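Local atomic coordinates of peroxisomal acyl-coenzyme A oxidase 1 (Arabidopsis thaliana, PDB entry 1W07), a protein that catalyses the FAD-dependent desaturation of long- and medium-chain acyl-CoAs to 2-trans-enoyl-CoAs in peroxisomal beta-oxidation, passing the electrons to oxygen to give hydrogen peroxide. Residues 457-467 with 485-496; 375-383 with 524-532. The protein carries 1 engineered substitution. One frame throughout, in Å; residues are numbered along the deposited sequence. Where two conformers were deposited one is given.

Contact 1 (457-467 with 485-496)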
loop_
_atom_site.group_PDB
_atom_site.type_symbol
_atom_site.label_atom_id
_atom_site.label_comp_id
_atom_site.label_asym_id
_atom_site.label_seq_id
_atom_site.Cartn_x
_atom_site.Cartn_y
_atom_site.Cartn_z
ATOM N N TYR B 457 -10.096 27.313 19.217
ATOM C CA TYR B 457 -10.185 28.120 18.011
ATOM C C TYR B 457 -11.609 28.191 17.502
ATOM O O TYR B 457 -12.008 29.172 16.877
ATOM C CB TYR B 457 -9.277 27.538 16.920
ATOM C CG TYR B 457 -9.798 26.260 16.287
ATOM C CD1 TYR B 457 -10.440 26.279 15.047
ATOM C CD2 TYR B 457 -9.652 25.033 16.930
ATOM C CE1 TYR B 457 -10.924 25.102 14.459
ATOM C CE2 TYR B 457 -10.133 23.847 16.355
ATOM C CZ TYR B 457 -10.768 23.890 15.122
ATOM O OH TYR B 457 -11.258 22.724 14.576
ATOM N N MET B 458 -12.374 27.138 17.764
ATOM C CA MET B 458 -13.756 27.089 17.304
ATOM C C MET B 458 -14.569 28.186 17.967
ATOM O O MET B 458 -15.707 28.438 17.584
ATOM C CB MET B 458 -14.373 25.718 17.600
ATOM C CG MET B 458 -13.699 24.568 16.858
ATOM S SD MET B 458 -14.459 22.962 17.178
ATOM C CE MET B 458 -15.725 22.939 15.862
ATOM N N GLY B 459 -13.974 28.838 18.961
ATOM C CA GLY B 459 -14.653 29.915 19.653
ATOM C C GLY B 459 -14.484 31.232 18.917
ATOM O O GLY B 459 -15.365 32.091 18.940
ATOM N N ARG B 460 -13.341 31.388 18.256
ATOM C CA ARG B 460 -13.049 32.603 17.513
ATOM C C ARG B 460 -13.578 32.528 16.085
ATOM O O ARG B 460 -12.930 33.003 15.146
ATOM C CB ARG B 460 -11.536 32.858 17.501
ATOM C CG ARG B 460 -10.978 33.190 18.876
ATOM C CD ARG B 460 -9.479 33.479 18.863
ATOM N NE ARG B 460 -8.656 32.278 18.994
ATOM C CZ ARG B 460 -8.340 31.461 17.994
ATOM N NH1 ARG B 460 -8.774 31.706 16.764
ATOM N NH2 ARG B 460 -7.579 30.400 18.225
ATOM N N ALA B 461 -14.761 31.941 15.925
ATOM C CA ALA B 461 -15.393 31.802 14.617
ATOM C C ALA B 461 -15.677 33.164 13.980
ATOM O O ALA B 461 -16.032 33.250 12.801
ATOM C CB ALA B 461 -16.694 31.011 14.758
ATOM N N ALA B 462 -15.510 34.218 14.774
ATOM C CA ALA B 462 -15.742 35.589 14.330
ATOM C C ALA B 462 -14.914 35.948 13.109
ATOM O O ALA B 462 -15.442 36.025 11.999
ATOM C CB ALA B 462 -15.432 36.557 15.470
ATOM N N HIS B 463 -13.615 36.171 13.306
ATOM C CA HIS B 463 -12.737 36.521 12.194
ATOM C C HIS B 463 -12.352 35.309 11.368
ATOM O O HIS B 463 -12.006 35.444 10.196
ATOM C CB HIS B 463 -11.466 37.208 12.693
ATOM C CG HIS B 463 -11.469 38.695 12.493
ATOM N ND1 HIS B 463 -11.746 39.278 11.277
ATOM C CD2 HIS B 463 -11.222 39.712 13.352
ATOM C CE1 HIS B 463 -11.672 40.591 11.392
ATOM N NE2 HIS B 463 -11.353 40.883 12.643
ATOM N N LEU B 464 -12.409 34.131 11.981
ATOM C CA LEU B 464 -12.056 32.899 11.285
ATOM C C LEU B 464 -12.966 32.625 10.095
ATOM O O LEU B 464 -12.488 32.472 8.969
ATOM C CB LEU B 464 -12.077 31.719 12.263
ATOM C CG LEU B 464 -10.907 31.723 13.261
ATOM C CD1 LEU B 464 -11.065 30.591 14.253
ATOM C CD2 LEU B 464 -9.580 31.600 12.515
ATOM N N LEU B 465 -14.275 32.576 10.332
ATOM C CA LEU B 465 -15.230 32.317 9.255
ATOM C C LEU B 465 -15.409 33.505 8.319
ATOM O O LEU B 465 -16.361 33.554 7.539
ATOM C CB LEU B 465 -16.589 31.909 9.832
ATOM C CG LEU B 465 -16.721 30.449 10.288
ATOM C CD1 LEU B 465 -18.108 30.225 10.869
ATOM C CD2 LEU B 465 -16.471 29.512 9.108
ATOM N N GLN B 466 -14.489 34.460 8.389
ATOM C CA GLN B 466 -14.563 35.636 7.534
ATOM C C GLN B 466 -13.198 36.300 7.390
ATOM O O GLN B 466 -13.116 37.526 7.287
ATOM C CB GLN B 466 -15.576 36.629 8.106
ATOM N N CYS B 467 -12.133 35.497 7.374
ATOM C CA CYS B 467 -10.791 36.053 7.253
ATOM C C CYS B 467 -10.253 36.199 5.846
ATOM O O CYS B 467 -10.869 35.784 4.868
ATOM C CB CYS B 467 -9.760 35.262 8.072
ATOM S SG CYS B 467 -9.500 33.467 7.809
ATOM N N GLU B 485 -3.858 30.297 11.473
ATOM C CA GLU B 485 -5.104 30.936 11.066
ATOM C C GLU B 485 -5.705 30.198 9.880
ATOM O O GLU B 485 -6.898 29.906 9.857
ATOM C CB GLU B 485 -4.858 32.399 10.688
ATOM C CG GLU B 485 -6.102 33.118 10.199
ATOM C CD GLU B 485 -5.812 34.530 9.734
ATOM O OE1 GLU B 485 -4.980 34.698 8.813
ATOM O OE2 GLU B 485 -6.417 35.469 10.286
ATOM N N ALA B 486 -4.873 29.904 8.892
ATOM C CA ALA B 486 -5.335 29.191 7.708
ATOM C C ALA B 486 -5.927 27.824 8.053
ATOM O O ALA B 486 -7.018 27.491 7.591
ATOM C CB ALA B 486 -4.195 29.021 6.733
ATOM N N PHE B 487 -5.216 27.028 8.854
ATOM C CA PHE B 487 -5.709 25.696 9.232
ATOM C C PHE B 487 -6.931 25.730 10.157
ATOM O O PHE B 487 -7.814 24.882 10.047
ATOM C CB PHE B 487 -4.601 24.868 9.891
ATOM C CG PHE B 487 -3.696 24.170 8.907
ATOM C CD1 PHE B 487 -2.778 24.887 8.146
ATOM C CD2 PHE B 487 -3.786 22.793 8.725
ATOM C CE1 PHE B 487 -1.966 24.245 7.216
ATOM C CE2 PHE B 487 -2.980 22.139 7.803
ATOM C CZ PHE B 487 -2.068 22.869 7.044
ATOM N N GLU B 488 -6.979 26.695 11.072
ATOM C CA GLU B 488 -8.117 26.800 11.986
ATOM C C GLU B 488 -9.360 27.189 11.194
ATOM O O GLU B 488 -10.420 26.594 11.358
ATOM C CB GLU B 488 -7.849 27.834 13.088
ATOM C CG GLU B 488 -6.681 27.496 14.005
ATOM C CD GLU B 488 -6.478 28.531 15.094
ATOM O OE1 GLU B 488 -6.796 29.712 14.851
ATOM O OE2 GLU B 488 -5.983 28.173 16.183
ATOM N N ALA B 489 -9.219 28.179 10.323
ATOM C CA ALA B 489 -10.334 28.622 9.493
ATOM C C ALA B 489 -10.845 27.494 8.599
ATOM O O ALA B 489 -12.048 27.255 8.498
ATOM C CB ALA B 489 -9.904 29.800 8.633
ATOM N N ARG B 490 -9.925 26.800 7.944
ATOM C CA ARG B 490 -10.287 25.701 7.063
ATOM C C ARG B 490 -11.065 24.602 7.795
ATOM O O ARG B 490 -12.072 24.100 7.291
ATOM C CB ARG B 490 -9.016 25.136 6.416
ATOM C CG ARG B 490 -9.207 23.826 5.686
ATOM C CD ARG B 490 -8.493 22.705 6.423
ATOM N NE ARG B 490 -8.525 21.436 5.680
ATOM C CZ ARG B 490 -7.652 20.452 5.878
ATOM N NH1 ARG B 490 -6.683 20.597 6.781
ATOM N NH2 ARG B 490 -7.738 19.335 5.180
ATOM N N ALA B 491 -10.606 24.242 8.988
ATOM C CA ALA B 491 -11.262 23.212 9.789
ATOM C C ALA B 491 -12.622 23.683 10.300
ATOM O O ALA B 491 -13.626 22.984 10.162
ATOM C CB ALA B 491 -10.381 22.829 10.964
ATOM N N LEU B 492 -12.646 24.870 10.898
ATOM C CA LEU B 492 -13.880 25.439 11.430
ATOM C C LEU B 492 -14.915 25.598 10.320
ATOM O O LEU B 492 -16.082 25.274 10.501
ATOM C CB LEU B 492 -13.602 26.801 12.075
ATOM C CG LEU B 492 -14.818 27.575 12.614
ATOM C CD1 LEU B 492 -15.559 26.747 13.646
ATOM C CD2 LEU B 492 -14.340 28.870 13.238
ATOM N N ARG B 493 -14.467 26.107 9.178
ATOM C CA ARG B 493 -15.331 26.313 8.033
ATOM C C ARG B 493 -15.996 25.009 7.595
ATOM O O ARG B 493 -17.207 24.962 7.363
ATOM C CB ARG B 493 -14.518 26.905 6.882
ATOM C CG ARG B 493 -15.219 26.910 5.535
ATOM C CD ARG B 493 -16.392 27.860 5.503
ATOM N NE ARG B 493 -16.257 28.844 4.424
ATOM C CZ ARG B 493 -17.204 29.713 4.093
ATOM N NH1 ARG B 493 -18.349 29.722 4.762
ATOM N NH2 ARG B 493 -17.003 30.578 3.109
ATOM N N MET B 494 -15.201 23.952 7.476
ATOM C CA MET B 494 -15.725 22.653 7.075
ATOM C C MET B 494 -16.721 22.110 8.095
ATOM O O MET B 494 -17.747 21.555 7.729
ATOM C CB MET B 494 -14.571 21.649 6.880
ATOM C CG MET B 494 -13.669 21.990 5.697
ATOM S SD MET B 494 -12.164 20.984 5.541
ATOM C CE MET B 494 -12.782 19.544 4.703
ATOM N N ALA B 495 -16.415 22.276 9.374
ATOM C CA ALA B 495 -17.291 21.790 10.438
ATOM C C ALA B 495 -18.611 22.567 10.470
ATOM O O ALA B 495 -19.688 21.970 10.570
ATOM C CB ALA B 495 -16.597 21.906 11.771
ATOM N N VAL B 496 -18.528 23.892 10.388
ATOM C CA VAL B 496 -19.722 24.723 10.400
ATOM C C VAL B 496 -20.612 24.401 9.205
ATOM O O VAL B 496 -21.832 24.410 9.308
ATOM C CB VAL B 496 -19.357 26.221 10.381
ATOM C CG1 VAL B 496 -20.616 27.061 10.207
ATOM C CG2 VAL B 496 -18.652 26.587 11.676
#
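Leu464 is a knob in a hole: its side chain drops among Glu485, Glu488, Ala489 and Leu492, and so seats the short helix 461-464 on helix 480-503 in the C-terminal helical part of the acyl-CoA oxidase fold. Ala489 is small enough to let the chains come close here, Leu464 CA and Ala489 CA being 4.9 Å apart.

Tyr457 enters from the 3-10 turn ahead of the short helix. Its CG stands between the backbone N and the carbonyl carbon (chi1 74°), which turns the ring along helix 480-503. Tyr457 CB lies 3.4 Å from Glu488 OE2; CD1 rests against Glu488 CB; Tyr457 CE1 comes 3.5 Å from Glu488 O and also meets Leu492 CB. The Leu492 backbone N lies at the ring's edge, near its plane, while Met458 CG sits over one face, toward its rim. Tyr457 OH ends 3.7 Å from Ala491 CB and reaches beyond it to a hydrogen bond with His526. A tyrosine suits this course because its long apolar flank ends in a polar group.

The Glu488 carboxylate, extended past Tyr457, faces the edge of the Arg460 guanidinium with the two planes 24° apart. Two weak hydrogen bonds of 3.4 Å, from Arg460 NH1 to Glu488 OE1 and from Arg460 NH2 to Glu488 OE2, make up this salt bridge, whose arginine is exposed to solvent.

Leu492 fills the centre. Leu492 CD2 touches Leu464 CB and presses unusually tightly on Ala461 CA at 3.4 Å. Leu465 lies across Leu492 at about a right angle and then meets Val496 tip to tip. At the far end, Cys467, tied by a disulfide to Cys576, places Cys467 SG 3.8 Å from Ala489 CB.

Contact 2 (375-383 with 524-532)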
loop_
_atom_site.group_PDB
_atom_site.type_symbol
_atom_site.label_atom_id
_atom_site.label_comp_id
_atom_site.label_asym_id
_atom_site.label_seq_id
_atom_site.Cartn_x
_atom_site.Cartn_y
_atom_site.Cartn_z
ATOM N N ALA B 375 -11.629 12.554 21.776
ATOM C CA ALA B 375 -11.705 12.974 20.385
ATOM C C ALA B 375 -10.309 13.093 19.787
ATOM O O ALA B 375 -10.023 12.504 18.746
ATOM C CB ALA B 375 -12.435 14.314 20.280
ATOM N N CYS B 376 -9.443 13.867 20.453
ATOM C CA CYS B 376 -8.067 14.057 19.996
ATOM C C CYS B 376 -7.354 12.734 19.817
ATOM O O CYS B 376 -6.778 12.459 18.759
ATOM C CB CYS B 376 -7.274 14.900 21.012
ATOM S SG CYS B 376 -7.705 16.644 21.091
ATOM N N THR B 377 -7.379 11.901 20.860
ATOM C CA THR B 377 -6.715 10.611 20.811
ATOM C C THR B 377 -7.237 9.754 19.658
ATOM O O THR B 377 -6.451 9.255 18.867
ATOM C CB THR B 377 -6.878 9.824 22.119
ATOM O OG1 THR B 377 -8.266 9.710 22.454
ATOM C CG2 THR B 377 -6.159 10.524 23.233
ATOM N N ALA B 378 -8.558 9.598 19.554
ATOM C CA ALA B 378 -9.136 8.789 18.487
ATOM C C ALA B 378 -8.755 9.308 17.099
ATOM O O ALA B 378 -8.348 8.540 16.216
ATOM C CB ALA B 378 -10.672 8.724 18.626
ATOM N N GLY B 379 -8.893 10.620 16.926
ATOM C CA GLY B 379 -8.575 11.247 15.655
ATOM C C GLY B 379 -7.109 11.185 15.284
ATOM O O GLY B 379 -6.760 10.957 14.119
ATOM N N LEU B 380 -6.244 11.388 16.272
ATOM C CA LEU B 380 -4.809 11.345 16.020
ATOM C C LEU B 380 -4.367 9.937 15.710
ATOM O O LEU B 380 -3.486 9.738 14.890
ATOM C CB LEU B 380 -4.033 11.887 17.224
ATOM C CG LEU B 380 -4.144 13.398 17.474
ATOM C CD1 LEU B 380 -3.325 13.793 18.709
ATOM C CD2 LEU B 380 -3.668 14.134 16.225
ATOM N N LYS B 381 -4.975 8.961 16.377
ATOM C CA LYS B 381 -4.646 7.557 16.140
ATOM C C LYS B 381 -4.976 7.260 14.682
ATOM O O LYS B 381 -4.185 6.643 13.969
ATOM C CB LYS B 381 -5.452 6.642 17.084
ATOM C CG LYS B 381 -5.166 5.149 16.938
ATOM C CD LYS B 381 -5.939 4.546 15.778
ATOM C CE LYS B 381 -5.727 3.048 15.669
ATOM N NZ LYS B 381 -6.456 2.482 14.502
ATOM N N SER B 382 -6.138 7.725 14.232
ATOM C CA SER B 382 -6.581 7.530 12.844
ATOM C C SER B 382 -5.701 8.258 11.841
ATOM O O SER B 382 -5.276 7.695 10.831
ATOM C CB SER B 382 -8.016 8.041 12.670
ATOM O OG SER B 382 -8.473 7.797 11.363
ATOM N N LEU B 383 -5.451 9.532 12.117
ATOM C CA LEU B 383 -4.651 10.340 11.219
ATOM C C LEU B 383 -3.230 9.818 11.019
ATOM O O LEU B 383 -2.802 9.593 9.896
ATOM C CB LEU B 383 -4.601 11.788 11.719
ATOM C CG LEU B 383 -4.061 12.808 10.705
ATOM C CD1 LEU B 383 -5.191 13.220 9.773
ATOM C CD2 LEU B 383 -3.512 14.033 11.421
ATOM N N ILE B 524 -10.884 15.076 9.837
ATOM C CA ILE B 524 -9.486 14.952 9.435
ATOM C C ILE B 524 -8.819 16.316 9.453
ATOM O O ILE B 524 -7.686 16.441 9.921
ATOM C CB ILE B 524 -9.356 14.327 8.017
ATOM C CG1 ILE B 524 -9.604 12.814 8.114
ATOM C CG2 ILE B 524 -7.976 14.646 7.412
ATOM C CD1 ILE B 524 -9.733 12.147 6.779
ATOM N N ALA B 525 -9.512 17.338 8.945
ATOM C CA ALA B 525 -8.957 18.704 8.931
ATOM C C ALA B 525 -8.688 19.170 10.361
ATOM O O ALA B 525 -7.689 19.827 10.624
ATOM C CB ALA B 525 -9.923 19.688 8.218
ATOM N N HIS B 526 -9.576 18.823 11.287
ATOM C CA HIS B 526 -9.397 19.191 12.684
ATOM C C HIS B 526 -8.141 18.525 13.247
ATOM O O HIS B 526 -7.306 19.176 13.863
ATOM C CB HIS B 526 -10.608 18.759 13.500
ATOM C CG HIS B 526 -10.457 19.004 14.969
ATOM N ND1 HIS B 526 -10.463 20.267 15.522
ATOM C CD2 HIS B 526 -10.312 18.143 16.004
ATOM C CE1 HIS B 526 -10.330 20.172 16.831
ATOM N NE2 HIS B 526 -10.239 18.895 17.150
ATOM N N CYS B 527 -8.000 17.222 13.026
ATOM C CA CYS B 527 -6.824 16.486 13.500
ATOM C C CYS B 527 -5.522 17.021 12.910
ATOM O O CYS B 527 -4.497 17.036 13.599
ATOM C CB CYS B 527 -6.943 15.007 13.160
ATOM S SG CYS B 527 -8.313 14.227 13.990
ATOM N N GLN B 528 -5.548 17.446 11.644
ATOM C CA GLN B 528 -4.341 17.976 11.006
ATOM C C GLN B 528 -3.951 19.294 11.662
ATOM O O GLN B 528 -2.768 19.563 11.874
ATOM C CB GLN B 528 -4.561 18.166 9.496
ATOM C CG GLN B 528 -4.718 16.841 8.741
ATOM C CD GLN B 528 -5.109 17.012 7.280
ATOM O OE1 GLN B 528 -5.740 18.001 6.899
ATOM N NE2 GLN B 528 -4.783 16.016 6.463
ATOM N N LEU B 529 -4.950 20.114 11.974
ATOM C CA LEU B 529 -4.701 21.392 12.642
ATOM C C LEU B 529 -3.968 21.107 13.953
ATOM O O LEU B 529 -2.998 21.776 14.282
ATOM C CB LEU B 529 -6.022 22.098 12.940
ATOM C CG LEU B 529 -5.982 23.242 13.959
ATOM C CD1 LEU B 529 -5.098 24.393 13.472
ATOM C CD2 LEU B 529 -7.406 23.717 14.197
ATOM N N ILE B 530 -4.439 20.105 14.698
ATOM C CA ILE B 530 -3.806 19.745 15.963
ATOM C C ILE B 530 -2.317 19.387 15.761
ATOM O O ILE B 530 -1.446 19.846 16.510
ATOM C CB ILE B 530 -4.551 18.558 16.616
ATOM C CG1 ILE B 530 -5.969 18.992 17.026
ATOM C CG2 ILE B 530 -3.772 18.036 17.808
ATOM C CD1 ILE B 530 -6.837 17.874 17.623
ATOM N N VAL B 531 -2.017 18.563 14.757
ATOM C CA VAL B 531 -0.641 18.165 14.502
ATOM C C VAL B 531 0.191 19.399 14.146
ATOM O O VAL B 531 1.295 19.595 14.655
ATOM C CB VAL B 531 -0.573 17.120 13.347
ATOM C CG1 VAL B 531 0.869 16.694 13.118
ATOM C CG2 VAL B 531 -1.428 15.897 13.685
ATOM N N VAL B 532 -0.341 20.245 13.279
ATOM C CA VAL B 532 0.383 21.444 12.878
ATOM C C VAL B 532 0.646 22.371 14.061
ATOM O O VAL B 532 1.751 22.903 14.205
ATOM C CB VAL B 532 -0.380 22.241 11.800
ATOM C CG1 VAL B 532 0.373 23.530 11.497
ATOM C CG2 VAL B 532 -0.536 21.419 10.532
#
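Gly379 and Cys527 meet where helix 370-398 of the C-alpha1 domain crosses helix 516-538 of the C-terminal helical region, their local axes 9.4 Å apart at 92°. Here a side chain packs on bare backbone: Cys527 SG sits 3.4 Å from Gly379 CA, and any beta carbon on that residue would collide with the sulfur. Glycine and the slim cysteine are thus matched.

The remaining contacts are mostly aliphatic. Leu383 inserts between Ile524, Cys527, Gln528 and Val531 as a knob into a hole. With CG anti to the backbone N (chi1 -167°), its isobutyl group is sent toward helix 516-538: Leu383 CD1 lies 3.8 Å from Gln528 CG and 3.9 Å from Ile524 CG2, whereas Leu383 CD2 meets Val531 CG2 tip to tip at 3.6 Å. Leu380, one turn earlier on helix 370-398, slides past the same valine, Leu380 CD2 lying 3.8 Å from Val531 CG2. Cys376 SG rests 3.8 Å from Ile530 CD1. Cut back to an alanine, Leu383 would lose CG and both methyls, which would probably leave a gap among these four residues and Val531 CG2 without its nearest partner in the other segment.

Polar groups take no bonding part across the crossing. Gln528 offers its methylene to Leu383 and turns OE1 to Arg490. With no hydrogen bond joining the segments, their association depends on shape fit and buried apolar surface.

Helix 516-538 connects the two contacts, whose centres lie 16 Å apart: it takes helix 370-398 in contact 2 and bears on both segments of contact 1. Two probable hydrogen bonds make the join, Tyr457 OH to His526 ND1 and Arg490 NH1 to Gln528 OE1, each 2.8 Å, and Tyr457 CE2 packs on Leu529 CD2 at 3.5 Å. Along the chain, contact 1 is nested within the loop that contact 2 closes. Contact 2 is the nearer to the chemistry: the Ile524 side chain is about 12 Å from the bound FAD, and Gly379 about 11 Å from the side chain of Glu424, the inferred proton acceptor. Contact 1 lies farther out.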